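Local coordinates for protein serpin-ZX (Arabidopsis thaliana, PDB 3LE2) that inhibits metacaspase-9 and limits the death-promoting protease RD21A, being cleaved in its reactive center loop and staying covalently bound to its metacaspase target, at residues 101-106 / 128-133; 163-168 / 323-328; 106-111 / 310-315. One frame throughout, in Å; residues are numbered along the deposited sequence. Where two conformers were deposited one is given.

Contact 1 (101-106 / 128-133); sequences WIDKSL and DFQSKA
Asp103, the last residue of strand 93-103, reaches across to the start of helix 129-147, where its carboxylate meets the first amide nitrogens. OD1 takes a weak hydrogen bond from Gln130 N at 3.3 Å, bent to 149°, and lies 3.1 Å from Phe129 N. With chi1 at -172°, CG turns away from the backbone N of Asp103, which carries the carboxylate over to the helix end. The second oxygen is used within its own turn: Ser105 OG donates to Asp103 OD2 at 2.9 Å, on the anti side and somewhat out of the carboxylate plane, with a weak supplement from Ser105 N. One carboxylate therefore braces the type I turn of 103-106 and faces a helix N terminus, whose dipole would be expected to favour its negative charge. Lys166 adds a long, weak ion pair to OD2.

Asp128 is the N-cap of that helix, its OD1 accepting from Ser131 N at 3.2 Å from above the carboxylate plane. Lys104, extended beyond CG, runs alongside it, and NZ forms a long salt bridge with Asp128 OD2 at 3.9 Å.

In serpins this helix, helix F, lies across sheet A. Here its first turn meets the end of a sheet A strand, the helix following directly on strand 123-127, which pairs in parallel with 93-103.

Apolar contact comes from Phe129, whose ring presents its edge to the strand backbone, CE1 lying 3.9 Å from Ile102 C and CD1 3.7 Å from Asp103 N. Further along the ring, CZ packs against Trp101 CB at 4.0 Å. The Trp101 indole leads away from 128-133 and meets the ring of Trp143, further along helix 129-147, edge to face, while Val136 touches Phe129.

Contact 2 (163-168 / 323-328); sequences SMTKLI and CVSNIF
Ser325 OG accepts two successive amides, from Lys166 N at 3.1 Å and from Leu167 N at 3.0 Å, the latter almost perfectly straight at 179°. A chi1 of -51° sets this hydroxyl beside the residue's own N, where it meets both amides. The backbone Ser325 N in turn donates to Leu167 O at 2.7 Å, lying in the carbonyl plane. The same carbonyl receives a weak second bond from Asn326 N.

Just beyond these bonds the two chains become parallel strands. Ile168 pairs with Asn326, and Ile168 CA makes a CH...O contact with Asn326 O at 3.4 Å. A water links Thr165 OG1, 2.7 Å away, to Asn326 OD1, to which it donates over a doubtfully short distance; Thr165 OG1 is also bonded to Asp162 N, and Asn326 ND2 to Asp289 OD2, consistent with the amide rotation as modelled.

The remaining contacts are apolar. Leu167 CD2 meets Val324 CG2 obliquely at 4.0 Å. In one of its two conformers, Ile168 brings CG2 to the edge of the Phe328 ring, 4.0 Å from CE1, so this contact is less certain.

Strands 167-176 and 326-335 are the pair of serpin sheet A between which a cleaved reactive loop inserts, and they are still direct neighbours in this stressed form. Helix 129-147 covers Thr165 and Ile168 through Phe129, whereas helix 37-49 packs against Val324 and Ile327.

Contact 3 (106-111 / 310-315); sequences LSFKPS and TEMVES
Two loops meet here through a single backbone bridge, Phe108 to Val313, at the end of the molecule where strand 93-103 gives way to helix 110-119 and where the chain passes between helices 291-296 and 316-319. The central bond is Lys109 N to Met312 O, 2.9 Å and 161° at the hydrogen, with the donor tilted out of the carbonyl plane. Two CH...O contacts flank it. Phe108 CA lies 3.3 Å from the same Met312 O, and Val313 CA approaches Ser107 O to 3.2 Å.

On the more exposed side Glu314 extends along the first loop. Its CG sits beside its own backbone N (chi1 -64°) and the rest of the chain is straight, placing the carboxylate between Ser107 and Pro110. Ser107 OG donates at 2.9 Å to Glu314 OE1, which accepts through its anti lone pair, while OE2 lies 3.3 Å from Pro110 CD, the two side chains crossing at about a right angle. The extended chain of Lys109, at the N-cap position of helix 110-119, runs out to Glu311, and its NZ forms a long salt bridge with Glu311 OE1 at 3.7 Å.

The other side is apolar. Phe108 and Met312 lie side by side and point the same way, CD1 of the ring 4.0 Å from Met312 CG, with the Met312 carbonyl oxygen at the ring edge. Leu106 CB meets Val313 CG1 at 4.2 Å. Ile102 touches both Phe108 and Val313, and Leu167 touches Phe108 and Met312, so the apolar face of the bridge rests on strands 93-103 and 167-176. The pattern is that of an isolated beta bridge between two loops, packed on one end of serpin sheet A, at the pole remote from the reactive center loop.

Overall arrangement
From the N terminus, the chain first reaches 101-106, and contact 1 soon closes a short loop holding helix 110-119 and strand 123-127. Contact 3 opens inside that loop, sharing Leu106, but closes only at 310-315, so the two cross. Contact 2 opens at 163-168, after contact 1 has closed, and ends at 323-328 beyond contact 3, which it also crosses; contacts 1 and 2 are in series. At one end of sheet A they tie together helix 129-147, strands 93-103, 167-176 and 326-335, and the loop before helix 316-319. Asp103 N to Lys166 O joins contacts 1 and 2, and contact 3 packs on both.

Contact 1 (101-106 / 128-133)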
loop_
_atom_site.group_PDB
_atom_site.type_symbol
_atom_site.label_atom_id
_atom_site.label_comp_id
_atom_site.label_asym_id
_atom_site.label_seq_id
_atom_site.Cartn_x
_atom_site.Cartn_y
_atom_site.Cartn_z
ATOM N N TRP A 101 11.669 -16.846 5.219
ATOM C CA TRP A 101 11.893 -18.128 5.866
ATOM C C TRP A 101 12.036 -19.194 4.799
ATOM O O TRP A 101 11.292 -19.222 3.819
ATOM C CB TRP A 101 10.714 -18.493 6.783
ATOM C CG TRP A 101 10.719 -17.821 8.148
ATOM C CD1 TRP A 101 11.065 -18.392 9.349
ATOM C CD2 TRP A 101 10.361 -16.462 8.442
ATOM N NE1 TRP A 101 10.945 -17.469 10.366
ATOM C CE2 TRP A 101 10.509 -16.281 9.837
ATOM C CE3 TRP A 101 9.922 -15.382 7.662
ATOM C CZ2 TRP A 101 10.235 -15.068 10.465
ATOM C CZ3 TRP A 101 9.655 -14.183 8.284
ATOM C CH2 TRP A 101 9.817 -14.033 9.673
ATOM N N ILE A 102 12.973 -20.098 5.006
ATOM C CA ILE A 102 13.184 -21.169 4.049
ATOM C C ILE A 102 13.160 -22.511 4.773
ATOM O O ILE A 102 13.553 -22.595 5.941
ATOM C CB ILE A 102 14.533 -20.960 3.321
ATOM C CG1 ILE A 102 14.525 -21.650 1.965
ATOM C CG2 ILE A 102 15.710 -21.409 4.199
ATOM C CD1 ILE A 102 15.575 -21.121 1.048
ATOM N N ASP A 103 12.691 -23.565 4.113
ATOM C CA ASP A 103 12.743 -24.863 4.771
ATOM C C ASP A 103 14.177 -25.192 5.163
ATOM O O ASP A 103 15.098 -25.027 4.357
ATOM C CB ASP A 103 12.185 -25.991 3.918
ATOM C CG ASP A 103 12.068 -27.276 4.710
ATOM O OD1 ASP A 103 11.427 -27.229 5.779
ATOM O OD2 ASP A 103 12.639 -28.311 4.299
ATOM N N LYS A 104 14.354 -25.674 6.395
ATOM C CA LYS A 104 15.685 -25.881 6.960
ATOM C C LYS A 104 16.515 -26.931 6.211
ATOM O O LYS A 104 17.700 -27.096 6.485
ATOM C CB LYS A 104 15.594 -26.232 8.444
ATOM C CG LYS A 104 15.254 -27.681 8.713
ATOM C CD LYS A 104 15.302 -27.982 10.209
ATOM C CE LYS A 104 14.998 -29.448 10.483
ATOM N NZ LYS A 104 15.013 -29.747 11.939
ATOM N N SER A 105 15.894 -27.637 5.270
ATOM C CA SER A 105 16.643 -28.485 4.352
ATOM C C SER A 105 17.505 -27.610 3.433
ATOM O O SER A 105 18.293 -28.106 2.624
ATOM C CB SER A 105 15.700 -29.364 3.525
ATOM O OG SER A 105 14.944 -28.603 2.596
ATOM N N LEU A 106 17.346 -26.299 3.565
ATOM C CA LEU A 106 18.115 -25.355 2.781
ATOM C C LEU A 106 18.768 -24.345 3.707
ATOM O O LEU A 106 18.560 -24.366 4.923
ATOM C CB LEU A 106 17.218 -24.639 1.774
ATOM C CG LEU A 106 16.436 -25.566 0.839
ATOM C CD1 LEU A 106 15.227 -24.877 0.236
ATOM C CD2 LEU A 106 17.346 -26.097 -0.238
ATOM N N ASP A 128 11.201 -25.379 10.049
ATOM C CA ASP A 128 10.914 -26.779 9.826
ATOM C C ASP A 128 9.539 -26.922 9.191
ATOM O O ASP A 128 8.635 -27.489 9.801
ATOM C CB ASP A 128 10.940 -27.517 11.164
ATOM C CG ASP A 128 10.968 -29.029 11.006
ATOM O OD1 ASP A 128 10.859 -29.516 9.856
ATOM O OD2 ASP A 128 11.106 -29.725 12.043
ATOM N N PHE A 129 9.367 -26.398 7.980
ATOM C CA PHE A 129 8.082 -26.547 7.294
ATOM C C PHE A 129 7.734 -28.025 7.131
ATOM O O PHE A 129 6.575 -28.427 7.240
ATOM C CB PHE A 129 8.093 -25.863 5.914
ATOM C CG PHE A 129 8.166 -24.351 5.965
ATOM C CD1 PHE A 129 9.304 -23.683 5.532
ATOM C CD2 PHE A 129 7.087 -23.602 6.420
ATOM C CE1 PHE A 129 9.368 -22.282 5.568
ATOM C CE2 PHE A 129 7.136 -22.222 6.461
ATOM C CZ PHE A 129 8.277 -21.553 6.033
ATOM N N GLN A 130 8.750 -28.834 6.869
ATOM C CA GLN A 130 8.551 -30.251 6.561
ATOM C C GLN A 130 7.745 -31.007 7.629
ATOM O O GLN A 130 6.843 -31.779 7.301
ATOM C CB GLN A 130 9.907 -30.923 6.330
ATOM C CG GLN A 130 9.837 -32.199 5.533
ATOM C CD GLN A 130 10.911 -32.268 4.470
ATOM O OE1 GLN A 130 11.671 -31.313 4.267
ATOM N NE2 GLN A 130 10.981 -33.400 3.778
ATOM N N SER A 131 8.064 -30.771 8.900
ATOM C CA SER A 131 7.403 -31.475 9.996
ATOM C C SER A 131 6.625 -30.575 10.964
ATOM O O SER A 131 5.794 -31.064 11.723
ATOM C CB SER A 131 8.425 -32.306 10.785
ATOM O OG SER A 131 8.982 -33.338 9.981
ATOM N N LYS A 132 6.886 -29.270 10.945
ATOM C CA LYS A 132 6.302 -28.376 11.951
ATOM C C LYS A 132 5.671 -27.116 11.378
ATOM O O LYS A 132 5.760 -26.042 11.987
ATOM C CB LYS A 132 7.358 -27.954 12.965
ATOM C CG LYS A 132 7.991 -29.090 13.740
ATOM C CD LYS A 132 8.872 -28.519 14.845
ATOM C CE LYS A 132 9.938 -29.506 15.291
ATOM N NZ LYS A 132 11.065 -28.799 15.968
ATOM N N ALA A 133 5.026 -27.250 10.222
ATOM C CA ALA A 133 4.433 -26.109 9.538
ATOM C C ALA A 133 3.506 -25.303 10.455
ATOM O O ALA A 133 3.529 -24.066 10.444
ATOM C CB ALA A 133 3.689 -26.569 8.296
#

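Contact 2 (163-168 / 323-328)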
loop_
_atom_site.group_PDB
_atom_site.type_symbol
_atom_site.label_atom_id
_atom_site.label_comp_id
_atom_site.label_asym_id
_atom_site.label_seq_id
_atom_site.Cartn_x
_atom_site.Cartn_y
_atom_site.Cartn_z
ATOM N N SER A 163 3.715 -28.960 4.585
ATOM C CA SER A 163 4.922 -29.778 4.551
ATOM C C SER A 163 5.667 -29.601 3.229
ATOM O O SER A 163 6.854 -29.935 3.125
ATOM C CB SER A 163 4.617 -31.260 4.843
ATOM O OG SER A 163 3.712 -31.801 3.897
ATOM N N MET A 164 4.976 -29.058 2.229
ATOM C CA MET A 164 5.609 -28.785 0.935
ATOM C C MET A 164 6.196 -27.373 0.827
ATOM O O MET A 164 6.841 -27.034 -0.168
ATOM C CB MET A 164 4.620 -29.016 -0.207
ATOM C CG MET A 164 4.079 -30.442 -0.282
ATOM S SD MET A 164 5.399 -31.643 -0.555
ATOM C CE MET A 164 6.118 -31.001 -2.078
ATOM N N THR A 165 5.973 -26.547 1.839
ATOM C CA THR A 165 6.431 -25.160 1.784
ATOM C C THR A 165 7.949 -25.088 1.846
ATOM O O THR A 165 8.567 -25.688 2.717
ATOM C CB THR A 165 5.840 -24.321 2.924
ATOM O OG1 THR A 165 4.426 -24.202 2.742
ATOM C CG2 THR A 165 6.454 -22.946 2.927
ATOM N N LYS A 166 8.545 -24.356 0.912
ATOM C CA LYS A 166 10.001 -24.275 0.828
ATOM C C LYS A 166 10.517 -22.889 1.128
ATOM O O LYS A 166 11.468 -22.740 1.892
ATOM C CB LYS A 166 10.492 -24.729 -0.546
ATOM C CG LYS A 166 10.175 -26.196 -0.849
ATOM C CD LYS A 166 10.839 -27.138 0.167
ATOM C CE LYS A 166 10.460 -28.587 -0.098
ATOM N NZ LYS A 166 10.825 -29.490 1.043
ATOM N N LEU A 167 9.891 -21.875 0.526
ATOM C CA LEU A 167 10.357 -20.494 0.670
ATOM C C LEU A 167 9.210 -19.499 0.719
ATOM O O LEU A 167 8.404 -19.410 -0.209
ATOM C CB LEU A 167 11.315 -20.121 -0.471
ATOM C CG LEU A 167 11.825 -18.682 -0.502
ATOM C CD1 LEU A 167 12.704 -18.340 0.692
ATOM C CD2 LEU A 167 12.573 -18.447 -1.792
ATOM N N ILE A 168 9.140 -18.745 1.810
ATOM C CA ILE A 168 8.097 -17.740 1.974
ATOM C C ILE A 168 8.649 -16.371 2.363
ATOM O O ILE A 168 9.735 -16.253 2.943
ATOM C CB ILE A 168 7.062 -18.157 3.040
ATOM C CG1 ILE A 168 7.713 -18.183 4.428
ATOM C CG2 ILE A 168 6.424 -19.491 2.669
ATOM C CD1 ILE A 168 6.742 -18.399 5.572
ATOM N N CYS A 323 11.989 -22.199 -5.838
ATOM C CA CYS A 323 11.224 -21.015 -6.160
ATOM C C CYS A 323 10.488 -20.512 -4.931
ATOM O O CYS A 323 10.497 -21.158 -3.889
ATOM C CB CYS A 323 10.247 -21.318 -7.290
ATOM S SG CYS A 323 9.031 -22.573 -6.893
ATOM N N VAL A 324 9.851 -19.357 -5.061
ATOM C CA VAL A 324 9.079 -18.787 -3.968
ATOM C C VAL A 324 7.742 -19.511 -3.836
ATOM O O VAL A 324 7.002 -19.661 -4.815
ATOM C CB VAL A 324 8.818 -17.291 -4.205
ATOM C CG1 VAL A 324 8.008 -16.696 -3.054
ATOM C CG2 VAL A 324 10.138 -16.549 -4.398
ATOM N N SER A 325 7.443 -19.966 -2.624
ATOM C CA SER A 325 6.184 -20.648 -2.340
ATOM C C SER A 325 5.055 -19.634 -2.129
ATOM O O SER A 325 3.948 -19.789 -2.658
ATOM C CB SER A 325 6.329 -21.533 -1.092
ATOM O OG SER A 325 7.459 -22.392 -1.179
ATOM N N ASN A 326 5.340 -18.598 -1.345
ATOM C CA ASN A 326 4.324 -17.631 -0.974
ATOM C C ASN A 326 4.941 -16.287 -0.686
ATOM O O ASN A 326 6.091 -16.184 -0.228
ATOM C CB ASN A 326 3.585 -18.043 0.307
ATOM C CG ASN A 326 3.233 -19.517 0.358
ATOM O OD1 ASN A 326 4.082 -20.366 0.640
ATOM N ND2 ASN A 326 1.966 -19.824 0.123
ATOM N N ILE A 327 4.146 -15.254 -0.919
ATOM C CA ILE A 327 4.489 -13.921 -0.461
ATOM C C ILE A 327 3.306 -13.403 0.337
ATOM O O ILE A 327 2.321 -12.913 -0.223
ATOM C CB ILE A 327 4.830 -12.967 -1.617
ATOM C CG1 ILE A 327 6.024 -13.508 -2.418
ATOM C CG2 ILE A 327 5.119 -11.561 -1.085
ATOM C CD1 ILE A 327 6.250 -12.771 -3.747
ATOM N N PHE A 328 3.422 -13.533 1.657
ATOM C CA PHE A 328 2.363 -13.141 2.588
ATOM C C PHE A 328 2.443 -11.659 2.941
ATOM O O PHE A 328 3.472 -11.183 3.434
ATOM C CB PHE A 328 2.437 -13.999 3.855
ATOM C CG PHE A 328 2.161 -15.463 3.615
ATOM C CD1 PHE A 328 3.185 -16.405 3.696
ATOM C CD2 PHE A 328 0.871 -15.899 3.303
ATOM C CE1 PHE A 328 2.925 -17.777 3.492
ATOM C CE2 PHE A 328 0.605 -17.256 3.086
ATOM C CZ PHE A 328 1.635 -18.196 3.179
HETATM O O HOH W 1 3.144 -22.690 0.925
#

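Contact 3 (106-111 / 310-315)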
loop_
_atom_site.group_PDB
_atom_site.type_symbol
_atom_site.label_atom_id
_atom_site.label_comp_id
_atom_site.label_asym_id
_atom_site.label_seq_id
_atom_site.Cartn_x
_atom_site.Cartn_y
_atom_site.Cartn_z
ATOM N N LEU A 106 17.346 -26.299 3.565
ATOM C CA LEU A 106 18.115 -25.355 2.781
ATOM C C LEU A 106 18.768 -24.345 3.707
ATOM O O LEU A 106 18.560 -24.366 4.923
ATOM C CB LEU A 106 17.218 -24.639 1.774
ATOM C CG LEU A 106 16.436 -25.566 0.839
ATOM C CD1 LEU A 106 15.227 -24.877 0.236
ATOM C CD2 LEU A 106 17.346 -26.097 -0.238
ATOM N N SER A 107 19.574 -23.473 3.116
ATOM C CA SER A 107 20.251 -22.415 3.843
ATOM C C SER A 107 20.609 -21.309 2.858
ATOM O O SER A 107 20.970 -21.585 1.716
ATOM C CB SER A 107 21.495 -22.961 4.551
ATOM O OG SER A 107 22.098 -23.992 3.792
ATOM N N PHE A 108 20.480 -20.062 3.294
ATOM C CA PHE A 108 20.779 -18.922 2.445
ATOM C C PHE A 108 22.278 -18.780 2.351
ATOM O O PHE A 108 22.987 -19.141 3.284
ATOM C CB PHE A 108 20.188 -17.634 3.029
ATOM C CG PHE A 108 18.694 -17.661 3.177
ATOM C CD1 PHE A 108 17.870 -17.597 2.065
ATOM C CD2 PHE A 108 18.109 -17.744 4.431
ATOM C CE1 PHE A 108 16.477 -17.624 2.200
ATOM C CE2 PHE A 108 16.721 -17.773 4.577
ATOM C CZ PHE A 108 15.903 -17.711 3.461
ATOM N N LYS A 109 22.760 -18.270 1.222
ATOM C CA LYS A 109 24.153 -17.871 1.118
ATOM C C LYS A 109 24.364 -16.793 2.151
ATOM O O LYS A 109 23.606 -15.829 2.191
ATOM C CB LYS A 109 24.468 -17.295 -0.262
ATOM C CG LYS A 109 24.643 -18.328 -1.348
ATOM C CD LYS A 109 25.189 -17.712 -2.632
ATOM C CE LYS A 109 25.337 -18.770 -3.728
ATOM N NZ LYS A 109 26.025 -18.246 -4.943
ATOM N N PRO A 110 25.396 -16.945 2.989
ATOM C CA PRO A 110 25.708 -15.938 4.007
ATOM C C PRO A 110 25.637 -14.533 3.430
ATOM O O PRO A 110 25.123 -13.623 4.084
ATOM C CB PRO A 110 27.144 -16.275 4.391
ATOM C CG PRO A 110 27.225 -17.750 4.195
ATOM C CD PRO A 110 26.356 -18.061 2.999
ATOM N N SER A 111 26.146 -14.374 2.212
ATOM C CA SER A 111 26.173 -13.083 1.536
ATOM C C SER A 111 24.767 -12.524 1.320
ATOM O O SER A 111 24.507 -11.351 1.594
ATOM C CB SER A 111 26.908 -13.204 0.200
ATOM O OG SER A 111 26.511 -14.371 -0.499
ATOM N N THR A 310 18.917 -19.285 -7.974
ATOM C CA THR A 310 20.224 -19.909 -7.859
ATOM C C THR A 310 21.212 -19.044 -7.086
ATOM O O THR A 310 22.290 -19.505 -6.712
ATOM C CB THR A 310 20.787 -20.243 -9.253
ATOM O OG1 THR A 310 20.720 -19.080 -10.092
ATOM C CG2 THR A 310 19.970 -21.359 -9.893
ATOM N N GLU A 311 20.835 -17.796 -6.833
ATOM C CA GLU A 311 21.688 -16.890 -6.068
ATOM C C GLU A 311 21.223 -16.710 -4.622
ATOM O O GLU A 311 21.687 -15.822 -3.914
ATOM C CB GLU A 311 21.766 -15.524 -6.758
ATOM C CG GLU A 311 22.366 -15.574 -8.162
ATOM C CD GLU A 311 23.654 -16.382 -8.213
ATOM O OE1 GLU A 311 24.618 -16.033 -7.489
ATOM O OE2 GLU A 311 23.693 -17.371 -8.976
ATOM N N MET A 312 20.310 -17.553 -4.172
ATOM C CA MET A 312 19.727 -17.334 -2.860
ATOM C C MET A 312 20.237 -18.338 -1.813
ATOM O O MET A 312 20.520 -17.977 -0.663
ATOM C CB MET A 312 18.211 -17.371 -2.980
ATOM C CG MET A 312 17.474 -16.703 -1.849
ATOM S SD MET A 312 15.697 -16.803 -2.137
ATOM C CE MET A 312 15.453 -15.510 -3.368
ATOM N N VAL A 313 20.368 -19.595 -2.224
ATOM C CA VAL A 313 20.817 -20.657 -1.324
ATOM C C VAL A 313 22.252 -21.087 -1.610
ATOM O O VAL A 313 22.965 -20.436 -2.378
ATOM C CB VAL A 313 19.912 -21.888 -1.415
ATOM C CG1 VAL A 313 18.562 -21.588 -0.801
ATOM C CG2 VAL A 313 19.769 -22.323 -2.860
ATOM N N GLU A 314 22.673 -22.187 -0.994
ATOM C CA GLU A 314 24.062 -22.624 -1.113
ATOM C C GLU A 314 24.252 -23.837 -2.027
ATOM O O GLU A 314 25.238 -23.915 -2.765
ATOM C CB GLU A 314 24.659 -22.878 0.272
ATOM C CG GLU A 314 24.735 -21.619 1.124
ATOM C CD GLU A 314 25.271 -21.873 2.520
ATOM O OE1 GLU A 314 24.579 -22.548 3.316
ATOM O OE2 GLU A 314 26.382 -21.384 2.825
ATOM N N SER A 315 23.303 -24.767 -1.989
ATOM C CA SER A 315 23.380 -25.975 -2.806
ATOM C C SER A 315 22.823 -25.739 -4.216
ATOM O O SER A 315 21.618 -25.556 -4.385
ATOM C CB SER A 315 22.625 -27.115 -2.115
ATOM O OG SER A 315 23.168 -28.382 -2.449
#